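Local structure of heme-binding protein A / AI-2 binding protein A (6OFQ) at residues E362-A367 / I398-K403; T375-T380 / K386-I391. The protein probably captures peptides in the periplasm as the substrate-binding protein of an ABC transporter, and binds the peptide STSA. All blocks are in the same frame, centred on the assembly; numbering follows the deposited sequence.

How the contacts relate
Along the chain, helix 357-366 comes first, followed by strand 373-380, helix 386-396 and strand 400-407. Contact 1 joins the outer two elements of this run, 362-367 and 398-403, and closes a loop of 30 intervening residues. Contact 2 lies wholly within that loop; it folds helix residues 386-391 back on strand residues 375-380 after a connection of five residues. The two meet in the sheet, where strands 373-380 and 400-407 run parallel as neighbours: Lys403 N and O probably bond to Thr375 O and Ile377 N. Contact 2 thus packs the crossover helix on the sheet, and contact 1 adds the preceding helix at the start of strand 400-407.

Contact 1: residues E362-A367 / I398-K403; sequences ELLKQA and IGIDVK
Leu364 on helix 357-366 reaches across to Ile398 and Ile400, which flank Gly399 in the Schellman motif that ends helix 386-396 and leads into strand 400-407. The contact therefore sits at the second corner of a beta-alpha-beta unit, where the crossover helix hands over to its second strand.

The packing is apolar, and one methyl carries it. Leu364 CD1 lies 3.7 Å from Ile398 CD1, the two side chains crossing at about a right angle, and 4.1 Å from Ile400 CD1. The two isoleucines come to that methyl by different torsions. Ile398 holds CG1 between its backbone N and carbonyl carbon (chi1 71°), which swings CD1 to the leucine; Ile400 has CG1 anti to its carbonyl carbon (chi1 -68°), which brings CD1 within reach of the leucine methyl. All three residues are buried. Ala313 of helix 308-317 also touches Leu364, while Ile398 also packs on Ala360 and Leu357, one and two turns before Leu364 on helix 357-366.

The turn between the two isoleucines is made by the backbone. Gly399, with its positive phi of 85°, is the C-prime residue of the cap: its N bonds to Ala396 O, and Ile400 N returns to Leu395 O. Within helix 357-366, away from the isoleucines, Gln366 NE2 donates to Glu362 OE2 at 3.0 Å; OE2 accepts through its anti lone pair and lies nearly in the plane of the Gln366 amide.

Beside the methyl contacts lies a polar neighbour: Leu364 CD1 approaches Ile398 O to 3.3 Å, a van der Waals touch against the carbonyl.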
ATOM      1  N   GLU A 362      10.798  32.474 -13.552  1.00  9.56           N
ATOM      2  CA  GLU A 362      11.478  32.464 -14.850  1.00 10.58           C
ATOM      3  C   GLU A 362      10.999  31.281 -15.706  1.00 10.55           C
ATOM      4  O   GLU A 362      10.648  31.424 -16.867  1.00 11.21           O
ATOM      5  CB  GLU A 362      12.986  32.437 -14.684  1.00 13.04           C
ATOM      6  CG  GLU A 362      13.760  32.463 -15.999  1.00 14.77           C
ATOM      7  CD  GLU A 362      13.382  33.608 -16.930  1.00 17.16           C
ATOM      8  OE1 GLU A 362      13.016  34.731 -16.487  1.00 19.80           O
ATOM      9  OE2 GLU A 362      13.483  33.356 -18.147  1.00 22.20           O
ATOM     10  N   LEU A 363      10.965  30.098 -15.103  1.00  8.65           N
ATOM     11  CA  LEU A 363      10.466  28.924 -15.825  1.00  8.41           C
ATOM     12  C   LEU A 363       9.071  29.084 -16.362  1.00  8.57           C
ATOM     13  O   LEU A 363       8.751  28.652 -17.468  1.00  7.65           O
ATOM     14  CB  LEU A 363      10.640  27.679 -14.941  1.00  8.60           C
ATOM     15  CG  LEU A 363      12.079  27.220 -14.825  1.00 10.03           C
ATOM     16  CD1 LEU A 363      12.225  26.293 -13.641  1.00  9.81           C
ATOM     17  CD2 LEU A 363      12.507  26.412 -16.059  1.00 12.59           C
ATOM     18  N   LEU A 364       8.173  29.586 -15.531  1.00  9.04           N
ATOM     19  CA  LEU A 364       6.851  29.915 -16.019  1.00  9.61           C
ATOM     20  C   LEU A 364       6.764  30.943 -17.123  1.00  8.91           C
ATOM     21  O   LEU A 364       5.957  30.704 -18.019  1.00 10.77           O
ATOM     22  CB  LEU A 364       5.926  30.400 -14.892  1.00 11.27           C
ATOM     23  CG  LEU A 364       5.343  29.401 -13.915  1.00 12.63           C
ATOM     24  CD1 LEU A 364       4.295  30.078 -13.037  1.00 13.95           C
ATOM     25  CD2 LEU A 364       4.688  28.288 -14.715  1.00 13.88           C
ATOM     26  N   LYS A 365       7.630  31.953 -17.075  1.00 10.61           N
ATOM     27  CA  LYS A 365       7.742  32.882 -18.199  1.00 14.63           C
ATOM     28  C   LYS A 365       8.181  32.112 -19.438  1.00 13.75           C
ATOM     29  O   LYS A 365       7.612  32.306 -20.517  1.00 14.41           O
ATOM     30  CB  LYS A 365       8.730  34.010 -17.947  1.00 18.06           C
ATOM     31  CG  LYS A 365       8.240  34.994 -16.916  1.00 23.37           C
ATOM     32  CD  LYS A 365       9.131  36.232 -16.911  1.00 29.84           C
ATOM     33  CE  LYS A 365       8.610  37.226 -15.878  1.00 34.46           C
ATOM     34  NZ  LYS A 365       9.776  37.815 -15.170  1.00 40.93           N
ATOM     35  N   GLN A 366       9.204  31.281 -19.276  1.00 11.50           N
ATOM     36  CA  GLN A 366       9.704  30.512 -20.443  1.00 12.73           C
ATOM     37  C   GLN A 366       8.688  29.582 -21.070  1.00 12.78           C
ATOM     38  O   GLN A 366       8.613  29.390 -22.296  1.00 12.63           O
ATOM     39  CB  GLN A 366      10.936  29.743 -20.020  1.00 12.02           C
ATOM     40  CG  GLN A 366      12.094  30.714 -19.807  1.00 14.29           C
ATOM     41  CD  GLN A 366      13.414  30.022 -19.648  1.00 15.08           C
ATOM     42  OE1 GLN A 366      13.525  28.814 -19.924  1.00 15.59           O
ATOM     43  NE2 GLN A 366      14.413  30.743 -19.155  1.00 14.94           N
ATOM     44  N   ALA A 367       7.818  29.028 -20.234  1.00 10.16           N
ATOM     45  CA  ALA A 367       6.771  28.159 -20.728  1.00  9.79           C
ATOM     46  C   ALA A 367       5.596  28.834 -21.379  1.00 10.72           C
ATOM     47  O   ALA A 367       4.719  28.147 -21.890  1.00 12.09           O
ATOM     48  CB  ALA A 367       6.200  27.360 -19.562  1.00 11.11           C
ATOM     49  N   ILE A 398       4.058  32.320  -7.333  1.00 11.36           N
ATOM     50  CA  ILE A 398       4.433  32.376  -8.736  1.00 14.19           C
ATOM     51  C   ILE A 398       3.231  32.572  -9.656  1.00 13.53           C
ATOM     52  O   ILE A 398       3.259  32.335 -10.859  1.00 14.19           O
ATOM     53  CB  ILE A 398       5.310  31.134  -9.076  1.00 12.37           C
ATOM     54  CG1 ILE A 398       4.499  29.815  -9.088  1.00 12.52           C
ATOM     55  CG2 ILE A 398       6.541  31.103  -8.209  1.00 12.42           C
ATOM     56  CD1 ILE A 398       5.274  28.684  -9.767  1.00 11.85           C
ATOM     57  N   GLY A 399       2.089  32.976  -9.090  1.00 12.68           N
ATOM     58  CA  GLY A 399       0.886  33.307  -9.861  1.00 12.20           C
ATOM     59  C   GLY A 399      -0.025  32.142 -10.219  1.00 10.42           C
ATOM     60  O   GLY A 399      -0.917  32.255 -11.041  1.00 12.68           O
ATOM     61  N   ILE A 400       0.164  31.004  -9.549  1.00 10.27           N
ATOM     62  CA  ILE A 400      -0.700  29.848  -9.791  1.00 10.04           C
ATOM     63  C   ILE A 400      -1.771  29.916  -8.661  1.00  9.76           C
ATOM     64  O   ILE A 400      -1.395  29.717  -7.500  1.00 10.13           O
ATOM     65  CB  ILE A 400       0.072  28.505  -9.814  1.00 10.46           C
ATOM     66  CG1 ILE A 400       0.993  28.453 -11.041  1.00 10.93           C
ATOM     67  CG2 ILE A 400      -0.914  27.348  -9.849  1.00 10.82           C
ATOM     68  CD1 ILE A 400       2.038  27.358 -10.902  1.00 11.10           C
ATOM     69  N   ASP A 401      -3.013  30.054  -9.078  1.00  8.80           N
ATOM     70  CA  ASP A 401      -4.175  30.134  -8.157  1.00 10.13           C
ATOM     71  C   ASP A 401      -4.759  28.735  -8.019  1.00  8.85           C
ATOM     72  O   ASP A 401      -5.377  28.169  -8.910  1.00  9.85           O
ATOM     73  CB  ASP A 401      -5.232  31.098  -8.754  1.00 11.77           C
ATOM     74  CG  ASP A 401      -6.454  31.330  -7.857  1.00 16.15           C
ATOM     75  OD1 ASP A 401      -6.453  30.956  -6.684  1.00 17.46           O
ATOM     76  OD2 ASP A 401      -7.471  31.849  -8.364  1.00 23.28           O
ATOM     77  N   VAL A 402      -4.498  28.173  -6.847  1.00  8.90           N
ATOM     78  CA  VAL A 402      -4.934  26.815  -6.532  1.00  8.34           C
ATOM     79  C   VAL A 402      -6.229  26.742  -5.726  1.00  8.21           C
ATOM     80  O   VAL A 402      -6.308  27.291  -4.630  1.00 10.07           O
ATOM     81  CB  VAL A 402      -3.858  26.056  -5.737  1.00  8.11           C
ATOM     82  CG1 VAL A 402      -4.321  24.634  -5.420  1.00  9.13           C
ATOM     83  CG2 VAL A 402      -2.494  26.084  -6.414  1.00  7.90           C
ATOM     84  N   LYS A 403      -7.229  26.096  -6.294  1.00  7.80           N
ATOM     85  CA  LYS A 403      -8.446  25.817  -5.556  1.00  8.65           C
ATOM     86  C   LYS A 403      -8.269  24.475  -4.861  1.00  9.31           C
ATOM     87  O   LYS A 403      -7.796  23.516  -5.504  1.00  9.38           O
ATOM     88  CB  LYS A 403      -9.638  25.776  -6.496  1.00 11.05           C
ATOM     89  CG  LYS A 403     -10.985  25.363  -5.896  1.00 15.45           C
ATOM     90  CD  LYS A 403     -11.940  24.927  -7.018  1.00 21.50           C
ATOM     91  CE  LYS A 403     -13.421  25.054  -6.692  1.00 26.73           C
ATOM     92  NZ  LYS A 403     -14.061  23.752  -6.355  1.00 29.48           N
TER

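Contact 2: residues T375-T380 / K386-I391; sequences TTIFTT and KGAVFI
Strand 375-380 and helix 386-391 run nearly antiparallel, their axes at 165° and 9.1 Å apart at closest approach, with Thr379 and Ala388 facing each other at the nearest CA pair.

Between them the packing is apolar and made largely by methyl groups. Ala388 CB points at the strand and meets two residues on its near face: it stands 4.1 Å from Thr379 CG2 and 4.3 Å from Ile377 CG2. Thr379 turns that methyl to the alanine by holding it between backbone N and carbonyl carbon, with OG1 anti to N (chi1 -173°). Ile377 divides its work between its two branches. CG2 covers Ala388, whereas CG1 extends anti to the backbone N (chi1 -171°) and carries CD1 on to the next turn of the helix, 4.0 Å from Ile391 CG2. There the side chains of Ile377 and Ile391 cross at about a right angle; the CG2 branch of Ile391 does the touching, and the end of its longer branch leads off from the strand. All four residues are buried.

This is the first half of a beta-alpha-beta crossover: strand 373-380, helix 386-396, then parallel strand 400-407. Ile377 also packs on Val402 of that strand and, with Thr379, on Phe425 of strand 423-429, while Phe378 points away from helix 386-396 and meets helix 409-417 through Arg415 and Thr416.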
ATOM      1  N   THR A 375      -5.653  26.371 -11.201  1.00  9.48           N
ATOM      2  CA  THR A 375      -5.679  24.912 -11.099  1.00  8.99           C
ATOM      3  C   THR A 375      -6.344  24.461  -9.807  1.00  9.83           C
ATOM      4  O   THR A 375      -6.825  25.331  -9.047  1.00  9.26           O
ATOM      5  CB  THR A 375      -4.252  24.383 -11.260  1.00  9.64           C
ATOM      6  OG1 THR A 375      -4.292  22.962 -11.434  1.00  9.85           O
ATOM      7  CG2 THR A 375      -3.392  24.685 -10.058  1.00  9.08           C
ATOM      8  N   THR A 376      -6.384  23.152  -9.567  1.00  9.20           N
ATOM      9  CA  THR A 376      -7.098  22.588  -8.451  1.00  8.90           C
ATOM     10  C   THR A 376      -6.169  21.555  -7.840  1.00  9.06           C
ATOM     11  O   THR A 376      -5.364  20.937  -8.558  1.00  9.97           O
ATOM     12  CB  THR A 376      -8.383  21.935  -8.928  1.00 10.85           C
ATOM     13  OG1 THR A 376      -9.260  22.969  -9.404  1.00 11.96           O
ATOM     14  CG2 THR A 376      -9.116  21.224  -7.841  1.00 11.66           C
ATOM     15  N   ILE A 377      -6.179  21.442  -6.530  1.00  7.22           N
ATOM     16  CA  ILE A 377      -5.504  20.350  -5.830  1.00  6.77           C
ATOM     17  C   ILE A 377      -6.568  19.560  -5.119  1.00  7.38           C
ATOM     18  O   ILE A 377      -7.465  20.101  -4.461  1.00  7.93           O
ATOM     19  CB  ILE A 377      -4.431  20.853  -4.863  1.00  7.43           C
ATOM     20  CG1 ILE A 377      -3.601  19.675  -4.313  1.00  7.33           C
ATOM     21  CG2 ILE A 377      -4.957  21.666  -3.698  1.00  7.59           C
ATOM     22  CD1 ILE A 377      -2.353  20.128  -3.609  1.00  8.16           C
ATOM     23  N   PHE A 378      -6.475  18.236  -5.166  1.00  6.69           N
ATOM     24  CA  PHE A 378      -7.318  17.359  -4.379  1.00  6.72           C
ATOM     25  C   PHE A 378      -6.575  17.002  -3.109  1.00  7.84           C
ATOM     26  O   PHE A 378      -5.354  16.749  -3.186  1.00  8.28           O
ATOM     27  CB  PHE A 378      -7.597  16.016  -5.081  1.00  7.37           C
ATOM     28  CG  PHE A 378      -8.616  16.024  -6.177  1.00  8.48           C
ATOM     29  CD1 PHE A 378      -9.061  17.195  -6.729  1.00  9.63           C
ATOM     30  CD2 PHE A 378      -9.090  14.847  -6.717  1.00  9.31           C
ATOM     31  CE1 PHE A 378     -10.037  17.232  -7.717  1.00 10.11           C
ATOM     32  CE2 PHE A 378     -10.082  14.884  -7.670  1.00 10.83           C
ATOM     33  CZ  PHE A 378     -10.511  16.053  -8.214  1.00 10.26           C
ATOM     34  N   THR A 379      -7.299  16.962  -1.994  1.00  7.32           N
ATOM     35  CA  THR A 379      -6.764  16.458  -0.736  1.00  8.85           C
ATOM     36  C   THR A 379      -7.851  15.635  -0.063  1.00  8.68           C
ATOM     37  O   THR A 379      -9.005  15.636  -0.505  1.00 10.98           O
ATOM     38  CB  THR A 379      -6.325  17.642   0.133  1.00  9.41           C
ATOM     39  OG1 THR A 379      -5.642  17.129   1.290  1.00 11.95           O
ATOM     40  CG2 THR A 379      -7.471  18.521   0.578  1.00 10.01           C
ATOM     41  N   THR A 380      -7.453  14.849   0.935  0.50 10.15           N
ATOM     42  CA  THR A 380      -8.386  14.055   1.717  0.50 10.32           C
ATOM     43  C   THR A 380      -8.832  14.751   2.973  0.50 11.97           C
ATOM     44  O   THR A 380      -8.183  15.673   3.478  0.50 14.02           O
ATOM     45  CB  THR A 380      -7.759  12.747   2.219  0.50 11.13           C
ATOM     46  OG1 THR A 380      -6.804  13.036   3.248  0.50 11.09           O
ATOM     47  CG2 THR A 380      -7.046  12.004   1.098  0.50 11.56           C
ATOM     48  N   LYS A 386      -3.490  21.779   6.667  1.00 15.65           N
ATOM     49  CA  LYS A 386      -2.326  22.630   6.464  1.00 16.07           C
ATOM     50  C   LYS A 386      -1.583  22.331   5.180  1.00 13.58           C
ATOM     51  O   LYS A 386      -0.972  23.217   4.580  1.00 13.29           O
ATOM     52  CB  LYS A 386      -1.353  22.614   7.660  1.00 21.24           C
ATOM     53  CG  LYS A 386      -1.831  23.440   8.845  1.00 26.01           C
ATOM     54  CD  LYS A 386      -0.775  23.677   9.926  1.00 35.32           C
ATOM     55  CE  LYS A 386      -0.298  22.367  10.543  1.00 43.65           C
ATOM     56  NZ  LYS A 386      -0.502  22.279  12.015  1.00 49.38           N
ATOM     57  N   GLY A 387      -1.605  21.075   4.739  1.00 12.05           N
ATOM     58  CA  GLY A 387      -0.788  20.690   3.617  1.00 10.01           C
ATOM     59  C   GLY A 387      -1.261  21.328   2.330  1.00  9.23           C
ATOM     60  O   GLY A 387      -0.436  21.925   1.649  1.00  9.12           O
ATOM     61  N   ALA A 388      -2.532  21.218   2.005  1.00  7.64           N
ATOM     62  CA  ALA A 388      -3.092  21.836   0.820  1.00  7.93           C
ATOM     63  C   ALA A 388      -2.952  23.349   0.914  1.00  8.13           C
ATOM     64  O   ALA A 388      -2.687  23.969  -0.088  1.00  8.58           O
ATOM     65  CB  ALA A 388      -4.501  21.396   0.539  1.00  8.44           C
ATOM     66  N   VAL A 389      -3.175  23.903   2.097  1.00  9.03           N
ATOM     67  CA  VAL A 389      -3.025  25.357   2.270  1.00  8.86           C
ATOM     68  C   VAL A 389      -1.597  25.827   2.003  1.00  8.24           C
ATOM     69  O   VAL A 389      -1.375  26.829   1.344  1.00  8.44           O
ATOM     70  CB  VAL A 389      -3.512  25.724   3.677  1.00  9.98           C
ATOM     71  CG1 VAL A 389      -3.089  27.138   4.084  1.00  9.96           C
ATOM     72  CG2 VAL A 389      -5.004  25.559   3.787  1.00 10.51           C
ATOM     73  N   PHE A 390      -0.624  25.033   2.421  1.00  7.91           N
ATOM     74  CA  PHE A 390       0.797  25.284   2.157  1.00  7.55           C
ATOM     75  C   PHE A 390       1.068  25.294   0.668  1.00  8.57           C
ATOM     76  O   PHE A 390       1.763  26.192   0.186  1.00  8.64           O
ATOM     77  CB  PHE A 390       1.653  24.254   2.919  1.00  8.72           C
ATOM     78  CG  PHE A 390       3.146  24.502   2.888  1.00  9.09           C
ATOM     79  CD1 PHE A 390       3.881  24.307   1.725  1.00  9.80           C
ATOM     80  CD2 PHE A 390       3.809  25.014   3.997  1.00 10.08           C
ATOM     81  CE1 PHE A 390       5.240  24.568   1.683  1.00  9.97           C
ATOM     82  CE2 PHE A 390       5.186  25.238   3.982  1.00 10.47           C
ATOM     83  CZ  PHE A 390       5.897  25.026   2.815  1.00 11.03           C
ATOM     84  N   ILE A 391       0.586  24.287  -0.057  1.00  7.69           N
ATOM     85  CA  ILE A 391       0.866  24.203  -1.483  1.00  7.81           C
ATOM     86  C   ILE A 391       0.193  25.411  -2.165  1.00  7.30           C
ATOM     87  O   ILE A 391       0.745  26.046  -3.083  1.00  7.78           O
ATOM     88  CB  ILE A 391       0.435  22.866  -2.120  1.00  8.70           C
ATOM     89  CG1 ILE A 391       1.159  21.674  -1.474  1.00  9.91           C
ATOM     90  CG2 ILE A 391       0.616  22.865  -3.614  1.00  8.37           C
ATOM     91  CD1 ILE A 391       2.660  21.667  -1.533  1.00 10.82           C
TER